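Local coordinates for protein 3',5'-nucleoside bisphosphate phosphatase (Chromobacterium violaceum, PDB 2YB1) that hydrolyses nucleoside 3',5'-bisphosphates to the nucleoside 5'-phosphate and orthophosphate, using three manganese ions per subunit, at residues A[6-11]-A[20-25]. Sequence-based numbering, arbitrary orientation.
With MN (manganese (II) ion), chain C.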
# COMPACT_ATOMS: atom_id res chain seq x y z
N LEU A 6 2.50 -4.94 8.76
CA LEU A 6 2.02 -3.56 8.63
C LEU A 6 1.67 -3.09 7.22
O LEU A 6 1.66 -1.87 6.98
CB LEU A 6 2.93 -2.57 9.37
CG LEU A 6 3.26 -3.00 10.80
CD1 LEU A 6 4.14 -1.99 11.51
CD2 LEU A 6 1.97 -3.29 11.61
N HIS A 7 1.58 -4.01 6.26
CA HIS A 7 1.14 -3.63 4.91
C HIS A 7 0.35 -4.74 4.20
O HIS A 7 0.90 -5.79 3.91
CB HIS A 7 2.39 -3.28 4.10
CG HIS A 7 2.12 -2.63 2.78
ND1 HIS A 7 2.95 -1.68 2.23
CD2 HIS A 7 1.13 -2.82 1.87
CE1 HIS A 7 2.48 -1.30 1.06
NE2 HIS A 7 1.37 -1.97 0.82
N PHE A 8 -0.92 -4.50 3.88
CA PHE A 8 -1.70 -5.43 3.06
C PHE A 8 -3.01 -4.78 2.61
O PHE A 8 -3.36 -3.70 3.11
CB PHE A 8 -1.96 -6.78 3.78
CG PHE A 8 -2.55 -6.66 5.17
CD1 PHE A 8 -3.93 -6.64 5.36
CD2 PHE A 8 -1.72 -6.65 6.30
CE1 PHE A 8 -4.48 -6.53 6.65
CE2 PHE A 8 -2.26 -6.55 7.59
CZ PHE A 8 -3.65 -6.49 7.77
N HIS A 9 -3.74 -5.46 1.73
CA HIS A 9 -4.89 -4.88 1.05
C HIS A 9 -6.15 -5.72 1.17
O HIS A 9 -6.08 -6.91 1.49
CB HIS A 9 -4.58 -4.67 -0.44
CG HIS A 9 -3.48 -3.68 -0.66
ND1 HIS A 9 -3.72 -2.35 -0.91
CD2 HIS A 9 -2.14 -3.82 -0.61
CE1 HIS A 9 -2.57 -1.71 -1.02
NE2 HIS A 9 -1.60 -2.58 -0.85
N SER A 10 -7.29 -5.09 0.90
CA SER A 10 -8.58 -5.76 0.96
C SER A 10 -9.37 -5.33 -0.26
O SER A 10 -8.88 -4.51 -1.05
CB SER A 10 -9.33 -5.35 2.23
OG SER A 10 -9.83 -4.03 2.12
N ARG A 11 -10.59 -5.84 -0.40
CA ARG A 11 -11.46 -5.46 -1.51
C ARG A 11 -11.85 -3.98 -1.48
O ARG A 11 -12.39 -3.46 -2.45
CB ARG A 11 -12.70 -6.36 -1.58
CG ARG A 11 -12.38 -7.82 -1.88
CD ARG A 11 -13.65 -8.66 -2.06
NE ARG A 11 -14.23 -8.43 -3.37
CZ ARG A 11 -13.81 -9.04 -4.48
NH1 ARG A 11 -12.81 -9.92 -4.42
NH2 ARG A 11 -14.39 -8.77 -5.66
N THR A 20 -12.63 -8.39 6.63
CA THR A 20 -12.79 -9.49 7.58
C THR A 20 -11.98 -10.72 7.14
O THR A 20 -11.27 -11.33 7.94
CB THR A 20 -14.27 -9.85 7.81
OG1 THR A 20 -14.92 -8.78 8.51
CG2 THR A 20 -14.40 -11.11 8.67
N GLU A 21 -12.07 -11.05 5.86
CA GLU A 21 -11.39 -12.24 5.35
C GLU A 21 -9.88 -12.16 5.45
O GLU A 21 -9.22 -13.14 5.79
CB GLU A 21 -11.79 -12.51 3.89
CG GLU A 21 -13.23 -12.97 3.73
CD GLU A 21 -13.66 -13.02 2.27
OE1 GLU A 21 -12.98 -12.39 1.42
OE2 GLU A 21 -14.67 -13.67 1.97
N VAL A 22 -9.32 -10.98 5.16
CA VAL A 22 -7.86 -10.84 5.15
C VAL A 22 -7.30 -10.86 6.57
O VAL A 22 -6.26 -11.47 6.84
CB VAL A 22 -7.39 -9.59 4.33
CG1 VAL A 22 -7.72 -8.29 5.06
CG2 VAL A 22 -5.87 -9.68 3.98
N ILE A 23 -8.03 -10.25 7.51
CA ILE A 23 -7.65 -10.31 8.92
C ILE A 23 -7.73 -11.75 9.45
O ILE A 23 -6.82 -12.22 10.15
CB ILE A 23 -8.55 -9.39 9.81
CG1 ILE A 23 -8.33 -7.91 9.45
CG2 ILE A 23 -8.31 -9.65 11.29
CD1 ILE A 23 -6.89 -7.42 9.68
N ASP A 24 -8.80 -12.46 9.09
CA ASP A 24 -8.98 -13.85 9.49
C ASP A 24 -7.86 -14.75 8.94
O ASP A 24 -7.40 -15.67 9.62
CB ASP A 24 -10.34 -14.38 9.04
CG ASP A 24 -11.49 -13.87 9.92
OD1 ASP A 24 -11.22 -13.28 11.00
OD2 ASP A 24 -12.66 -14.07 9.53
N ARG A 25 -7.43 -14.48 7.71
CA ARG A 25 -6.35 -15.23 7.08
C ARG A 25 -5.04 -14.94 7.82
O ARG A 25 -4.31 -15.87 8.18
CB ARG A 25 -6.22 -14.88 5.60
CG ARG A 25 -5.10 -15.64 4.85
CD ARG A 25 -5.03 -15.18 3.40
NE ARG A 25 -4.01 -15.88 2.61
CZ ARG A 25 -4.20 -16.99 1.91
NH1 ARG A 25 -5.39 -17.57 1.87
NH2 ARG A 25 -3.19 -17.53 1.22
MN MN C . 0.46 -2.01 -1.17
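Val-22 presents both of its methyl groups to the loop residues 6-11, and the ring of Phe-8 receives them together with the end of Ile-23. CG2 of Val-22 lies 3.9 Å from CD1 of Phe-8, an oblique approach to the ring, while CG1 spans the CD1-CE1 bond and comes within 4.0 Å of Phe-8 CE1. Further along the ring, CD1 of Ile-23 meets the edge near the ring plane, 3.9 Å from CZ of Phe-8, the two side chains crossing at about a right angle. Phe-8 CG sits between its own backbone N and carbonyl carbon (chi1 52°), and this rotation carries the ring out to the helix. The same CG2 of Val-22 also lies against the backbone, 3.7 Å from His-9 O, and CG1 is 4.4 Å from CB of Ser-10. No hydrogen bond joins the segments; the contact is buried and largely apolar.

His-9 points away from the helix and, with His-7, binds a single manganese ion, each through NE2 at 2.2 Å, with Glu-64 and Asp-248 among its other ligands. This is the His-X-His pair of the PHP family; here Phe-8, the intervening residue, points toward helix 19-27 while its two neighbours hold the metal. His-7 ND1 is hydrogen-bonded to Glu-218, which probably helps fix the rotation of that imidazole.

The loop follows strand 4-5, an edge strand of the mixed sheet within this chain, and leads into helix 19-27. Phe-8 also touches Leu-36 of the adjacent parallel strand 33-36, and Ile-23 reaches Leu-34 of that strand as well as Ala-48, Ala-51 and Ala-52 of helix 45-54, so helix 19-27 packs against the metal-bearing loop, strand 33-36 and helix 45-54.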